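Local coordinates for FERM, RhoGEF and pleckstrin domain-containing protein 2 (PDB 4GYV) that acts as a guanine nucleotide exchange factor that activates the small GTPase RAC1 and takes part in semaphorin signalling and actin remodelling, at residues 5-10 with 168-173; 20-25 with 151-156. All blocks are in the same frame, centred on the assembly; numbering follows the deposited sequence.

Contact 1: residues 5-10 with 168-173; sequences EDEAYF and CAHYSP
H170 reaches from the last turn of helix 152-170 to the first turn of helix 7-39, and its imidazole lies against E7 and A8. The two helix ends meet at one end of the helical bundle of the DH (RhoGEF) domain. One face of the H170 ring takes a CH-pi contact from E7: CB of E7 sits 4.1 Å from the ring centroid, 28° off the normal. The backbone N of A8 lies over the same face, nearer the edge of the ring than its centre, with A8 N 3.8 Å from H170 NE2. The methyl of A8 turns toward the other helix and packs against the phenol end of Y171, with A8 CB 3.7 Å from Y171 CZ. No hydrogen bond joins the two segments.

With CG anti to the backbone N (chi1 162°), the H170 imidazole projects from the helix end toward 5-10. E7 is extended and runs alongside the imidazole, pointing back toward helix 152-170. Its OE2 stays 4.2 Å from H170 ND1, and D6 OD1 is 4.2 Å from H170 NE2. Two carboxylates so close would probably favour a protonated imidazole, although neither is bonded to it.

Behind these contacts D6 caps the start of helix 7-39, though only weakly. Y171 is the first residue to leave helical geometry after helix 152-170. The Y171 ring meets H175 and touches Y178 of helix 178-194, while D6 packs on W76 of helix 56-77. E7 also packs on L162 of the second subunit. In the weak N-cap bond, A8 N donates to D6 OD1 at 3.0 Å, with an N-H...O angle of 129°.

Contact 2: residues 20-25 with 151-156; sequences RTYLKD and LKPVQR
Y22 projects from helix 7-39 onto the first turn of helix 152-170, and its ring meets K152, P153 and R156 together. This is helix-helix packing in the middle of the DH-domain bundle. The two short segments run nearly antiparallel, at 160°, with their axes 11.1 Å apart. Every residue that touches is buried.

Y22 has the most area buried here. R156 lays the aliphatic part of its side chain over one face of the phenol: R156 CG is 3.9 Å from the ring centroid of Y22, only 10° off the normal, a CH-pi contact. The R156 chain bends beyond CG, and this carries CD back over the ring toward CG of Y22. The guanidinium plane is moderately tilted from the ring. The guanidinium group turns back to helix 7-39, with a salt bridge to E19 and a hydrogen bond to T18. The backbone of 151-156 passes the edge of the phenol at P153. P153 N lies at the ring edge, 3.7 Å from Y22 CE1, and K152 CB is 4.0 Å from that same carbon. Y22 OH rests against CA and CB of P153. H62 of helix 56-77 meets the Y22 ring edge-to-face. Without this ring, as with an alanine here, a gap is likely to open between the helices, and the R156 methylenes would lose the face they lie on.

K152 is second in buried area. Its extended chain runs antiparallel to the Y22 side chain and ends at D25, one turn further along helix 7-39. D25 is shared, since its OD1 is hydrogen-bonded to Y143. The salt bridge uses the other oxygen: K152 NZ donates to D25 OD2 at 3.1 Å, from 64° out of the carboxylate plane.

From the N terminus, the chain enters helix 7-39, whose first turn supplies one side of contact 1 and whose middle supplies one side of contact 2. A series of helices leads to helix 152-170, whose start closes contact 2 and whose end closes contact 1. The loop of contact 2 therefore lies within that of contact 1, as expected for two antiparallel helices. The contacts do not touch: their nearest atoms are about 9 Å apart and their centres about 24 Å. Contact 2 is centred about 4 Å from the centre of the folded chain, contact 1 about 23 Å. Together they tie the same two helices at separate levels of the DH domain. Both border the second subunit.

Contact 1: residues 5-10 with 168-173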
loop_
_atom_site.group_PDB
_atom_site.type_symbol
_atom_site.label_atom_id
_atom_site.label_comp_id
_atom_site.label_asym_id
_atom_site.label_seq_id
_atom_site.Cartn_x
_atom_site.Cartn_y
_atom_site.Cartn_z
ATOM N N GLU A 5 -2.646 -10.300 -25.516
ATOM C CA GLU A 5 -4.093 -10.310 -25.744
ATOM C C GLU A 5 -4.795 -11.519 -25.109
ATOM O O GLU A 5 -5.958 -11.802 -25.407
ATOM C CB GLU A 5 -4.406 -10.196 -27.237
ATOM C CG GLU A 5 -3.670 -9.055 -27.923
ATOM C CD GLU A 5 -4.170 -8.786 -29.332
ATOM O OE1 GLU A 5 -3.537 -9.286 -30.300
ATOM O OE2 GLU A 5 -5.191 -8.062 -29.460
ATOM N N ASP A 6 -4.076 -12.209 -24.221
ATOM C CA ASP A 6 -4.561 -13.387 -23.490
ATOM C C ASP A 6 -5.663 -13.051 -22.476
ATOM O O ASP A 6 -5.383 -12.476 -21.416
ATOM C CB ASP A 6 -3.377 -14.014 -22.745
ATOM C CG ASP A 6 -3.701 -15.368 -22.113
ATOM O OD1 ASP A 6 -4.853 -15.855 -22.213
ATOM O OD2 ASP A 6 -2.767 -15.951 -21.511
ATOM N N GLU A 7 -6.900 -13.435 -22.775
ATOM C CA GLU A 7 -7.991 -13.138 -21.862
ATOM C C GLU A 7 -7.872 -13.902 -20.536
ATOM O O GLU A 7 -8.276 -13.406 -19.474
ATOM C CB GLU A 7 -9.355 -13.359 -22.516
ATOM C CG GLU A 7 -10.505 -12.951 -21.603
ATOM C CD GLU A 7 -11.845 -12.873 -22.312
ATOM O OE1 GLU A 7 -12.871 -12.750 -21.583
ATOM O OE2 GLU A 7 -11.861 -12.923 -23.578
ATOM N N ALA A 8 -7.299 -15.097 -20.581
ATOM C CA ALA A 8 -7.118 -15.838 -19.346
ATOM C C ALA A 8 -6.178 -15.073 -18.430
ATOM O O ALA A 8 -6.442 -14.968 -17.236
ATOM C CB ALA A 8 -6.623 -17.244 -19.604
ATOM N N TYR A 9 -5.098 -14.509 -18.980
ATOM C CA TYR A 9 -4.186 -13.723 -18.148
ATOM C C TYR A 9 -4.926 -12.551 -17.490
ATOM O O TYR A 9 -4.802 -12.341 -16.286
ATOM C CB TYR A 9 -2.918 -13.255 -18.889
ATOM C CG TYR A 9 -2.142 -12.246 -18.069
ATOM C CD1 TYR A 9 -1.415 -12.640 -16.967
ATOM C CD2 TYR A 9 -2.200 -10.889 -18.354
ATOM C CE1 TYR A 9 -0.747 -11.710 -16.180
ATOM C CE2 TYR A 9 -1.535 -9.964 -17.579
ATOM C CZ TYR A 9 -0.809 -10.372 -16.489
ATOM O OH TYR A 9 -0.149 -9.438 -15.702
ATOM N N PHE A 10 -5.718 -11.811 -18.264
ATOM C CA PHE A 10 -6.472 -10.688 -17.702
ATOM C C PHE A 10 -7.421 -11.085 -16.574
ATOM O O PHE A 10 -7.479 -10.422 -15.556
ATOM C CB PHE A 10 -7.215 -9.917 -18.776
ATOM C CG PHE A 10 -6.312 -9.208 -19.751
ATOM C CD1 PHE A 10 -5.385 -8.280 -19.312
ATOM C CD2 PHE A 10 -6.410 -9.446 -21.120
ATOM C CE1 PHE A 10 -4.551 -7.617 -20.214
ATOM C CE2 PHE A 10 -5.587 -8.782 -22.024
ATOM C CZ PHE A 10 -4.650 -7.876 -21.571
ATOM N N CYS A 168 -14.261 -20.211 -17.823
ATOM C CA CYS A 168 -14.821 -21.418 -18.400
ATOM C C CYS A 168 -15.301 -21.132 -19.798
ATOM O O CYS A 168 -15.054 -21.903 -20.723
ATOM C CB CYS A 168 -15.943 -21.961 -17.535
ATOM S SG CYS A 168 -15.343 -22.807 -16.070
ATOM N N ALA A 169 -15.956 -19.992 -19.957
ATOM C CA ALA A 169 -16.400 -19.554 -21.271
ATOM C C ALA A 169 -15.244 -19.293 -22.234
ATOM O O ALA A 169 -15.407 -19.372 -23.435
ATOM C CB ALA A 169 -17.240 -18.335 -21.135
ATOM N N HIS A 170 -14.074 -18.967 -21.710
ATOM C CA HIS A 170 -12.962 -18.592 -22.566
ATOM C C HIS A 170 -12.195 -19.800 -23.098
ATOM O O HIS A 170 -11.867 -19.877 -24.282
ATOM C CB HIS A 170 -12.011 -17.670 -21.812
ATOM C CG HIS A 170 -10.659 -17.573 -22.441
ATOM N ND1 HIS A 170 -10.428 -16.854 -23.593
ATOM C CD2 HIS A 170 -9.474 -18.133 -22.100
ATOM C CE1 HIS A 170 -9.152 -16.959 -23.922
ATOM N NE2 HIS A 170 -8.551 -17.731 -23.033
ATOM N N TYR A 171 -11.906 -20.736 -22.205
ATOM C CA TYR A 171 -11.116 -21.914 -22.531
ATOM C C TYR A 171 -11.898 -22.864 -23.431
ATOM O O TYR A 171 -13.122 -23.019 -23.293
ATOM C CB TYR A 171 -10.707 -22.634 -21.243
ATOM C CG TYR A 171 -9.566 -21.984 -20.475
ATOM C CD1 TYR A 171 -8.385 -21.637 -21.116
ATOM C CD2 TYR A 171 -9.654 -21.744 -19.108
ATOM C CE1 TYR A 171 -7.332 -21.063 -20.432
ATOM C CE2 TYR A 171 -8.592 -21.162 -18.411
ATOM C CZ TYR A 171 -7.433 -20.826 -19.093
ATOM O OH TYR A 171 -6.355 -20.257 -18.459
ATOM N N SER A 172 -11.197 -23.484 -24.371
ATOM C CA SER A 172 -11.798 -24.565 -25.134
ATOM C C SER A 172 -11.427 -25.864 -24.444
ATOM O O SER A 172 -10.397 -25.935 -23.775
ATOM C CB SER A 172 -11.301 -24.556 -26.572
ATOM O OG SER A 172 -11.607 -23.323 -27.194
ATOM N N PRO A 173 -12.276 -26.888 -24.578
ATOM C CA PRO A 173 -12.036 -28.192 -23.947
ATOM C C PRO A 173 -10.639 -28.809 -24.141
ATOM O O PRO A 173 -10.225 -29.601 -23.298
ATOM C CB PRO A 173 -13.132 -29.051 -24.552
ATOM C CG PRO A 173 -14.275 -28.086 -24.623
ATOM C CD PRO A 173 -13.657 -26.784 -25.076
#

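Contact 2: residues 20-25 with 151-156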
loop_
_atom_site.group_PDB
_atom_site.type_symbol
_atom_site.label_atom_id
_atom_site.label_comp_id
_atom_site.label_asym_id
_atom_site.label_seq_id
_atom_site.Cartn_x
_atom_site.Cartn_y
_atom_site.Cartn_z
ATOM N N ARG A 20 -6.723 -8.443 -3.393
ATOM C CA ARG A 20 -5.922 -7.551 -2.557
ATOM C C ARG A 20 -6.792 -6.455 -1.929
ATOM O O ARG A 20 -6.715 -6.218 -0.727
ATOM C CB ARG A 20 -4.766 -6.933 -3.352
ATOM C CG ARG A 20 -3.361 -7.384 -2.945
ATOM C CD ARG A 20 -2.238 -6.527 -3.560
ATOM N NE ARG A 20 -1.367 -7.271 -4.487
ATOM C CZ ARG A 20 -1.362 -7.137 -5.819
ATOM N NH1 ARG A 20 -2.191 -6.283 -6.413
ATOM N NH2 ARG A 20 -0.524 -7.857 -6.564
ATOM N N THR A 21 -7.633 -5.807 -2.736
ATOM C CA THR A 21 -8.517 -4.763 -2.244
ATOM C C THR A 21 -9.535 -5.288 -1.238
ATOM O O THR A 21 -9.813 -4.646 -0.231
ATOM C CB THR A 21 -9.329 -4.137 -3.373
ATOM O OG1 THR A 21 -8.445 -3.576 -4.324
ATOM C CG2 THR A 21 -10.214 -3.017 -2.835
ATOM N N TYR A 22 -10.127 -6.437 -1.529
ATOM C CA TYR A 22 -11.207 -6.941 -0.695
ATOM C C TYR A 22 -10.629 -7.239 0.672
ATOM O O TYR A 22 -11.285 -7.024 1.693
ATOM C CB TYR A 22 -11.869 -8.162 -1.343
ATOM C CG TYR A 22 -12.599 -9.097 -0.420
ATOM C CD1 TYR A 22 -13.839 -8.774 0.087
ATOM C CD2 TYR A 22 -12.055 -10.321 -0.076
ATOM C CE1 TYR A 22 -14.509 -9.642 0.935
ATOM C CE2 TYR A 22 -12.710 -11.192 0.765
ATOM C CZ TYR A 22 -13.933 -10.847 1.269
ATOM O OH TYR A 22 -14.593 -11.717 2.095
ATOM N N LEU A 23 -9.374 -7.685 0.682
ATOM C CA LEU A 23 -8.660 -7.967 1.924
ATOM C C LEU A 23 -8.446 -6.720 2.770
ATOM O O LEU A 23 -8.770 -6.712 3.960
ATOM C CB LEU A 23 -7.354 -8.706 1.643
ATOM C CG LEU A 23 -7.651 -10.202 1.512
ATOM C CD1 LEU A 23 -6.571 -10.920 0.791
ATOM C CD2 LEU A 23 -7.883 -10.841 2.863
ATOM N N LYS A 24 -7.919 -5.665 2.155
ATOM C CA LYS A 24 -7.801 -4.378 2.813
ATOM C C LYS A 24 -9.174 -3.912 3.364
ATOM O O LYS A 24 -9.238 -3.258 4.400
ATOM C CB LYS A 24 -7.223 -3.348 1.843
ATOM C CG LYS A 24 -5.713 -3.418 1.631
ATOM C CD LYS A 24 -5.012 -2.134 2.139
ATOM C CE LYS A 24 -3.512 -2.350 2.445
ATOM N NZ LYS A 24 -2.667 -2.561 1.218
ATOM N N ASP A 25 -10.264 -4.253 2.675
ATOM C CA ASP A 25 -11.605 -3.883 3.127
ATOM C C ASP A 25 -11.978 -4.659 4.389
ATOM O O ASP A 25 -12.478 -4.078 5.352
ATOM C CB ASP A 25 -12.655 -4.074 2.018
ATOM C CG ASP A 25 -12.605 -2.971 0.961
ATOM O OD1 ASP A 25 -12.054 -1.885 1.271
ATOM O OD2 ASP A 25 -13.123 -3.182 -0.171
ATOM N N LEU A 151 -21.355 -6.673 3.966
ATOM C CA LEU A 151 -21.951 -7.252 2.763
ATOM C C LEU A 151 -20.884 -7.704 1.757
ATOM O O LEU A 151 -21.217 -8.300 0.744
ATOM C CB LEU A 151 -22.873 -6.245 2.075
ATOM C CG LEU A 151 -23.989 -5.645 2.915
ATOM C CD1 LEU A 151 -24.517 -4.382 2.276
ATOM C CD2 LEU A 151 -25.078 -6.651 3.058
ATOM N N LYS A 152 -19.613 -7.396 2.017
ATOM C CA LYS A 152 -18.567 -7.679 1.035
ATOM C C LYS A 152 -18.195 -9.161 0.902
ATOM O O LYS A 152 -18.101 -9.657 -0.215
ATOM C CB LYS A 152 -17.335 -6.773 1.227
ATOM C CG LYS A 152 -17.705 -5.309 1.108
ATOM C CD LYS A 152 -16.547 -4.344 0.835
ATOM C CE LYS A 152 -17.095 -3.092 0.098
ATOM N NZ LYS A 152 -16.023 -2.235 -0.508
ATOM N N PRO A 153 -18.013 -9.881 2.027
ATOM C CA PRO A 153 -17.668 -11.305 1.909
ATOM C C PRO A 153 -18.591 -12.115 0.977
ATOM O O PRO A 153 -18.099 -12.723 0.024
ATOM C CB PRO A 153 -17.787 -11.804 3.353
ATOM C CG PRO A 153 -17.430 -10.625 4.165
ATOM C CD PRO A 153 -18.051 -9.458 3.442
ATOM N N VAL A 154 -19.896 -12.123 1.228
ATOM C CA VAL A 154 -20.783 -12.896 0.364
ATOM C C VAL A 154 -20.786 -12.350 -1.070
ATOM O O VAL A 154 -20.779 -13.097 -2.040
ATOM C CB VAL A 154 -22.202 -13.018 0.946
ATOM C CG1 VAL A 154 -23.110 -13.733 -0.020
ATOM C CG2 VAL A 154 -22.156 -13.791 2.238
ATOM N N GLN A 155 -20.755 -11.039 -1.208
ATOM C CA GLN A 155 -20.576 -10.446 -2.518
ATOM C C GLN A 155 -19.304 -10.940 -3.226
ATOM O O GLN A 155 -19.303 -11.104 -4.437
ATOM C CB GLN A 155 -20.589 -8.931 -2.404
ATOM C CG GLN A 155 -20.364 -8.212 -3.708
ATOM C CD GLN A 155 -20.380 -6.700 -3.547
ATOM O OE1 GLN A 155 -20.130 -6.167 -2.459
ATOM N NE2 GLN A 155 -20.678 -6.003 -4.634
ATOM N N ARG A 156 -18.233 -11.202 -2.472
ATOM C CA ARG A 156 -16.977 -11.684 -3.066
ATOM C C ARG A 156 -17.184 -13.059 -3.667
ATOM O O ARG A 156 -16.632 -13.372 -4.720
ATOM C CB ARG A 156 -15.841 -11.725 -2.047
ATOM C CG ARG A 156 -14.492 -12.089 -2.596
ATOM C CD ARG A 156 -13.959 -11.027 -3.541
ATOM N NE ARG A 156 -12.670 -11.418 -4.128
ATOM C CZ ARG A 156 -12.223 -11.016 -5.318
ATOM N NH1 ARG A 156 -12.953 -10.211 -6.070
ATOM N NH2 ARG A 156 -11.046 -11.425 -5.759
#